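Local structure of exotoxin 3 (Staphylococcus aureus, 2Z8L) at residues D78-K83 with L144-R149; R22-G27 with V82-N87. The protein binds the sialylated glycan sialyl Lewis X and is a superantigen-like toxin built from an OB-fold domain and a beta-grasp domain. All coordinates share one frame; numbering follows the deposited sequence.

How the interactions relate
The modelled chain opens with helix 18-25 and then enters the OB-fold sheet. Interaction 2 (22-27 with 82-87) closes the first long loop, joining helix 18-25 to the segment after strand 77-81. Interaction 1 (78-83 with 144-149) closes a second one, joining that strand to helix 141-155 of the beta-grasp domain. The two loops cross: the second begins before the first ends, and the segments share Val82 and Lys83. Val82 takes part in both contacts. They also meet in space: Tyr25 OH lies 2.6 Å from Asp145 OD2, a probable hydrogen bond. Together they tie the N-terminal helix, the OB-fold sheet and the beta-grasp helix into one junction.

Interaction 1 of 2, residues D78-K83 with L144-R149; sequences DIFVVK and LDFKLR
Phe80 and Val82 meet Phe146 where a strand passes a helix. Segment 78-83 lies on strand 77-81. Segment 144-149 is one helical stretch. The backbones stay well apart: the nearest CA atoms, those of Val82 and Phe146, are 9.1 Å from each other. The contact is made by side chains.

The two phenylalanines form an offset edge-to-face pair. The edge of the Phe80 ring turns toward the face of Phe146, with the planes at 61° and the centroids 5.7 Å apart. Phe80 CZ reaches Phe146 CD1 at 3.8 Å, and Phe80 CE2 lies equally near Phe146 CB. Phe146 carries CG anti to its backbone N (chi1 -168°), which sends the ring out from the helix toward the strand. Phe80 and Val82 meet this ring from the same side, Phe80 near CB, CG and CD1, Val82 near CD2 and CE2. Val82 and Phe146 point toward each other. Val82 CG2 makes a CH-pi contact over the face of Phe146, 4.1 Å from the ring centroid. The extended chain of Lys147 crosses Phe80 obliquely, with CE 4.0 Å from Phe80 CE1. Its charged end goes on to a salt bridge with Glu143. Lys147 NZ also hydrogen-bonds a glycerol that probably came from the crystallisation liquor.

Within the helix, Arg149 holds Asp145 side-on. NE and NH2 both donate to OD1, so one oxygen takes two bonds. Asp145 OD2 bonds instead to Tyr25 OH.

This is domain-interface packing. Strand 77-81 lies between strands 30-33 and 92-100 of the OB-fold sheet, helix 141-155 belongs to the beta-grasp domain, and Tyr25 of helix 18-25 also meets the Phe146 ring.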
loop_
_atom_site.group_PDB
_atom_site.type_symbol
_atom_site.label_atom_id
_atom_site.label_comp_id
_atom_site.label_asym_id
_atom_site.label_seq_id
_atom_site.Cartn_x
_atom_site.Cartn_y
_atom_site.Cartn_z
ATOM N N ASP A 78 2.277 -8.676 9.476
ATOM C CA ASP A 78 1.109 -8.476 8.615
ATOM C C ASP A 78 1.674 -8.181 7.210
ATOM O O ASP A 78 2.666 -7.467 7.094
ATOM C CB ASP A 78 0.322 -7.290 9.057
ATOM C CG ASP A 78 -0.565 -7.534 10.285
ATOM O OD1 ASP A 78 -0.688 -8.682 10.772
ATOM O OD2 ASP A 78 -1.165 -6.516 10.753
ATOM N N ILE A 79 1.102 -8.785 6.184
ATOM C CA ILE A 79 1.560 -8.544 4.807
ATOM C C ILE A 79 0.421 -8.160 3.884
ATOM O O ILE A 79 -0.584 -8.869 3.789
ATOM C CB ILE A 79 2.286 -9.782 4.223
ATOM C CG1 ILE A 79 3.269 -10.309 5.280
ATOM C CG2 ILE A 79 2.929 -9.391 2.872
ATOM C CD1 ILE A 79 4.078 -11.432 4.859
ATOM N N PHE A 80 0.589 -7.058 3.156
ATOM C CA PHE A 80 -0.348 -6.665 2.122
ATOM C C PHE A 80 0.171 -7.161 0.807
ATOM O O PHE A 80 1.177 -6.657 0.319
ATOM C CB PHE A 80 -0.514 -5.125 2.098
ATOM C CG PHE A 80 -1.546 -4.668 1.167
ATOM C CD1 PHE A 80 -2.900 -4.943 1.406
ATOM C CD2 PHE A 80 -1.201 -4.044 -0.018
ATOM C CE1 PHE A 80 -3.857 -4.546 0.464
ATOM C CE2 PHE A 80 -2.164 -3.655 -0.946
ATOM C CZ PHE A 80 -3.469 -3.883 -0.685
ATOM N N VAL A 81 -0.531 -8.144 0.248
ATOM C CA VAL A 81 -0.120 -8.870 -0.929
ATOM C C VAL A 81 -0.934 -8.429 -2.169
ATOM O O VAL A 81 -2.179 -8.383 -2.129
ATOM C CB VAL A 81 -0.284 -10.435 -0.703
ATOM C CG1 VAL A 81 0.076 -11.180 -2.005
ATOM C CG2 VAL A 81 0.521 -10.910 0.485
ATOM N N VAL A 82 -0.211 -8.088 -3.242
ATOM C CA VAL A 82 -0.764 -7.864 -4.573
ATOM C C VAL A 82 0.045 -8.744 -5.511
ATOM O O VAL A 82 1.238 -8.606 -5.615
ATOM C CB VAL A 82 -0.701 -6.360 -4.990
ATOM C CG1 VAL A 82 -1.241 -6.201 -6.414
ATOM C CG2 VAL A 82 -1.455 -5.523 -3.996
ATOM N N LYS A 83 -0.603 -9.711 -6.137
ATOM C CA LYS A 83 0.109 -10.664 -6.957
ATOM C C LYS A 83 0.790 -9.956 -8.110
ATOM O O LYS A 83 0.128 -9.223 -8.854
ATOM C CB LYS A 83 -0.878 -11.705 -7.467
ATOM C CG LYS A 83 -0.256 -12.909 -7.994
ATOM C CD LYS A 83 -1.321 -13.959 -8.327
ATOM C CE LYS A 83 -2.159 -14.317 -7.078
ATOM N NZ LYS A 83 -2.633 -15.745 -7.106
ATOM N N LEU A 144 -1.555 1.849 1.558
ATOM C CA LEU A 144 -2.295 3.101 1.431
ATOM C C LEU A 144 -2.463 3.495 -0.029
ATOM O O LEU A 144 -3.581 3.831 -0.479
ATOM C CB LEU A 144 -1.518 4.178 2.173
ATOM C CG LEU A 144 -1.754 4.306 3.638
ATOM C CD1 LEU A 144 -0.726 5.296 4.160
ATOM C CD2 LEU A 144 -3.226 4.877 3.715
ATOM N N ASP A 145 -1.373 3.466 -0.793
ATOM C CA ASP A 145 -1.408 3.801 -2.242
ATOM C C ASP A 145 -2.466 2.955 -2.928
ATOM O O ASP A 145 -3.346 3.473 -3.619
ATOM C CB ASP A 145 0.012 3.602 -2.847
ATOM C CG ASP A 145 0.067 3.682 -4.382
ATOM O OD1 ASP A 145 -0.074 4.808 -4.875
ATOM O OD2 ASP A 145 0.245 2.637 -5.065
ATOM N N PHE A 146 -2.420 1.661 -2.721
ATOM C CA PHE A 146 -3.301 0.754 -3.437
ATOM C C PHE A 146 -4.775 0.966 -3.077
ATOM O O PHE A 146 -5.647 1.115 -3.948
ATOM C CB PHE A 146 -2.885 -0.677 -3.176
ATOM C CG PHE A 146 -3.552 -1.681 -4.101
ATOM C CD1 PHE A 146 -4.790 -2.228 -3.812
ATOM C CD2 PHE A 146 -2.918 -2.088 -5.272
ATOM C CE1 PHE A 146 -5.369 -3.144 -4.706
ATOM C CE2 PHE A 146 -3.488 -2.956 -6.133
ATOM C CZ PHE A 146 -4.737 -3.474 -5.869
ATOM N N LYS A 147 -5.044 0.981 -1.770
ATOM C CA LYS A 147 -6.407 1.164 -1.344
ATOM C C LYS A 147 -6.996 2.545 -1.726
ATOM O O LYS A 147 -8.209 2.643 -2.056
ATOM C CB LYS A 147 -6.483 0.923 0.126
ATOM C CG LYS A 147 -6.276 -0.536 0.411
ATOM C CD LYS A 147 -6.597 -0.853 1.809
ATOM C CE LYS A 147 -6.875 -2.388 1.969
ATOM N NZ LYS A 147 -6.770 -2.830 3.415
ATOM N N LEU A 148 -6.218 3.613 -1.612
ATOM C CA LEU A 148 -6.740 4.935 -1.967
ATOM C C LEU A 148 -6.974 5.040 -3.459
ATOM O O LEU A 148 -8.003 5.537 -3.873
ATOM C CB LEU A 148 -5.783 6.005 -1.502
ATOM C CG LEU A 148 -5.587 6.237 0.015
ATOM C CD1 LEU A 148 -4.421 7.173 0.304
ATOM C CD2 LEU A 148 -6.886 6.730 0.709
ATOM N N ARG A 149 -6.056 4.544 -4.294
ATOM C CA ARG A 149 -6.343 4.508 -5.761
ATOM C C ARG A 149 -7.553 3.661 -6.102
ATOM O O ARG A 149 -8.376 4.087 -6.920
ATOM C CB ARG A 149 -5.153 4.049 -6.610
ATOM C CG ARG A 149 -3.902 4.939 -6.442
ATOM C CD ARG A 149 -2.965 4.738 -7.576
ATOM N NE ARG A 149 -1.617 5.047 -7.202
ATOM C CZ ARG A 149 -0.635 5.324 -8.039
ATOM N NH1 ARG A 149 -0.860 5.370 -9.339
ATOM N NH2 ARG A 149 0.569 5.532 -7.532
#

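Interaction 2 of 2, residues R22-G27 with V82-N87; sequences RDYYSG and VKEAEN. Unlike the reference sequence in segment 22-27: Gly27 (reference Arg).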
loop_
_atom_site.group_PDB
_atom_site.type_symbol
_atom_site.label_atom_id
_atom_site.label_comp_id
_atom_site.label_asym_id
_atom_site.label_seq_id
_atom_site.Cartn_x
_atom_site.Cartn_y
_atom_site.Cartn_z
ATOM N N ARG A 22 -4.843 1.216 -14.597
ATOM C CA ARG A 22 -6.153 1.092 -13.983
ATOM C C ARG A 22 -6.451 -0.351 -13.553
ATOM O O ARG A 22 -6.975 -0.605 -12.459
ATOM C CB ARG A 22 -7.251 1.600 -14.935
ATOM C CG ARG A 22 -8.659 1.620 -14.327
ATOM C CD ARG A 22 -9.746 1.482 -15.299
ATOM N NE ARG A 22 -10.987 1.089 -14.621
ATOM C CZ ARG A 22 -11.334 -0.161 -14.280
ATOM N NH1 ARG A 22 -10.561 -1.218 -14.554
ATOM N NH2 ARG A 22 -12.494 -0.364 -13.658
ATOM N N ASP A 23 -6.123 -1.317 -14.389
ATOM C CA ASP A 23 -6.512 -2.680 -14.114
ATOM C C ASP A 23 -5.682 -3.219 -12.940
ATOM O O ASP A 23 -6.184 -4.020 -12.143
ATOM C CB ASP A 23 -6.410 -3.559 -15.368
ATOM C CG ASP A 23 -7.472 -3.211 -16.443
ATOM O OD1 ASP A 23 -8.397 -2.375 -16.172
ATOM O OD2 ASP A 23 -7.364 -3.728 -17.593
ATOM N N TYR A 24 -4.431 -2.774 -12.829
ATOM C CA TYR A 24 -3.568 -3.124 -11.669
ATOM C C TYR A 24 -4.235 -2.720 -10.364
ATOM O O TYR A 24 -4.370 -3.515 -9.458
ATOM C CB TYR A 24 -2.188 -2.475 -11.758
ATOM C CG TYR A 24 -1.279 -2.756 -10.594
ATOM C CD1 TYR A 24 -0.604 -3.961 -10.488
ATOM C CD2 TYR A 24 -1.082 -1.847 -9.603
ATOM C CE1 TYR A 24 0.249 -4.207 -9.411
ATOM C CE2 TYR A 24 -0.223 -2.085 -8.559
ATOM C CZ TYR A 24 0.420 -3.292 -8.466
ATOM O OH TYR A 24 1.288 -3.562 -7.437
ATOM N N TYR A 25 -4.691 -1.469 -10.288
ATOM C CA TYR A 25 -5.251 -0.955 -9.064
ATOM C C TYR A 25 -6.690 -1.297 -8.831
ATOM O O TYR A 25 -7.231 -0.993 -7.779
ATOM C CB TYR A 25 -5.038 0.569 -8.997
ATOM C CG TYR A 25 -3.632 0.995 -8.679
ATOM C CD1 TYR A 25 -3.115 0.810 -7.407
ATOM C CD2 TYR A 25 -2.805 1.469 -9.642
ATOM C CE1 TYR A 25 -1.834 1.217 -7.034
ATOM C CE2 TYR A 25 -1.512 1.911 -9.284
ATOM C CZ TYR A 25 -1.022 1.741 -8.005
ATOM O OH TYR A 25 0.258 2.143 -7.666
ATOM N N SER A 26 -7.311 -1.994 -9.799
ATOM C CA SER A 26 -8.696 -2.488 -9.732
ATOM C C SER A 26 -8.721 -3.951 -9.405
ATOM O O SER A 26 -9.805 -4.554 -9.290
ATOM C CB SER A 26 -9.390 -2.314 -11.099
ATOM O OG SER A 26 -9.431 -0.978 -11.448
ATOM N N GLY A 27 -7.535 -4.537 -9.270
ATOM C CA GLY A 27 -7.393 -5.951 -9.105
ATOM C C GLY A 27 -7.379 -6.403 -7.669
ATOM O O GLY A 27 -7.513 -5.632 -6.731
ATOM N N VAL A 82 -0.211 -8.088 -3.242
ATOM C CA VAL A 82 -0.764 -7.864 -4.573
ATOM C C VAL A 82 0.045 -8.744 -5.511
ATOM O O VAL A 82 1.238 -8.606 -5.615
ATOM C CB VAL A 82 -0.701 -6.360 -4.990
ATOM C CG1 VAL A 82 -1.241 -6.201 -6.414
ATOM C CG2 VAL A 82 -1.455 -5.523 -3.996
ATOM N N LYS A 83 -0.603 -9.711 -6.137
ATOM C CA LYS A 83 0.109 -10.664 -6.957
ATOM C C LYS A 83 0.790 -9.956 -8.110
ATOM O O LYS A 83 0.128 -9.223 -8.854
ATOM C CB LYS A 83 -0.878 -11.705 -7.467
ATOM C CG LYS A 83 -0.256 -12.909 -7.994
ATOM C CD LYS A 83 -1.321 -13.959 -8.327
ATOM C CE LYS A 83 -2.159 -14.317 -7.078
ATOM N NZ LYS A 83 -2.633 -15.745 -7.106
ATOM N N GLU A 84 2.109 -10.101 -8.243
ATOM C CA GLU A 84 2.835 -9.535 -9.380
ATOM C C GLU A 84 3.106 -10.640 -10.386
ATOM O O GLU A 84 3.106 -10.424 -11.602
ATOM C CB GLU A 84 4.152 -8.874 -8.968
ATOM C CG GLU A 84 4.029 -7.733 -7.951
ATOM C CD GLU A 84 3.406 -6.429 -8.510
ATOM O OE1 GLU A 84 3.359 -6.228 -9.759
ATOM O OE2 GLU A 84 2.979 -5.586 -7.672
ATOM N N ALA A 85 3.350 -11.832 -9.864
ATOM C CA ALA A 85 3.608 -13.007 -10.690
ATOM C C ALA A 85 3.238 -14.268 -9.902
ATOM O O ALA A 85 3.112 -14.234 -8.678
ATOM C CB ALA A 85 5.071 -13.025 -11.108
ATOM N N GLU A 86 3.014 -15.365 -10.614
ATOM C CA GLU A 86 2.807 -16.664 -9.992
ATOM C C GLU A 86 3.370 -17.748 -10.898
ATOM O O GLU A 86 3.239 -17.662 -12.115
ATOM C CB GLU A 86 1.321 -16.890 -9.714
ATOM C CG GLU A 86 1.028 -18.226 -9.042
ATOM C CD GLU A 86 -0.407 -18.360 -8.545
ATOM O OE1 GLU A 86 -1.190 -17.395 -8.681
ATOM O OE2 GLU A 86 -0.748 -19.443 -8.017
ATOM N N ASN A 87 4.014 -18.750 -10.302
ATOM C CA ASN A 87 4.641 -19.819 -11.075
ATOM C C ASN A 87 3.781 -21.081 -11.031
ATOM O O ASN A 87 2.694 -21.067 -10.426
ATOM C CB ASN A 87 6.090 -20.046 -10.620
ATOM C CG ASN A 87 6.193 -20.674 -9.251
ATOM O OD1 ASN A 87 5.269 -21.326 -8.779
ATOM N ND2 ASN A 87 7.342 -20.506 -8.618
#
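Tyr24 and Glu84 make the polar part of this contact. Tyr24 OH donates to Glu84 OE2 at 2.6 Å, a short bond to the syn lone pair of the carboxylate. OE2 lies in the plane of the ring, at its edge, and the ring and carboxylate planes are 33° apart. Glu84 is bent at chi2 (-71°), which folds its carboxylate back to the phenol. Lys185 makes a cation-pi contact with the Tyr24 ring and a long, weak ion pair with Glu84 OE1. Its charge probably favours an ionised Glu84.

The apolar part is small. Val82 CG1 lies 3.9 Å from Tyr24 CE1 and 3.8 Å from Tyr24 OH, so the valine also borders the hydroxyl.

Local polar bonds stay within each segment. Ser26 OG donates to Arg22 O at 2.7 Å, from above the carbonyl plane. Lys83 NZ forms a salt bridge with Glu86 OE1.

Glu84 and Ala85 share Phe93 as their partner on strand 92-100, which makes a classic beta bulge where strand 85-86 pairs with that strand. Tyr24 thus links helix 18-25 to this bulged part of the OB-fold sheet, while Tyr25 packs against helix 141-155.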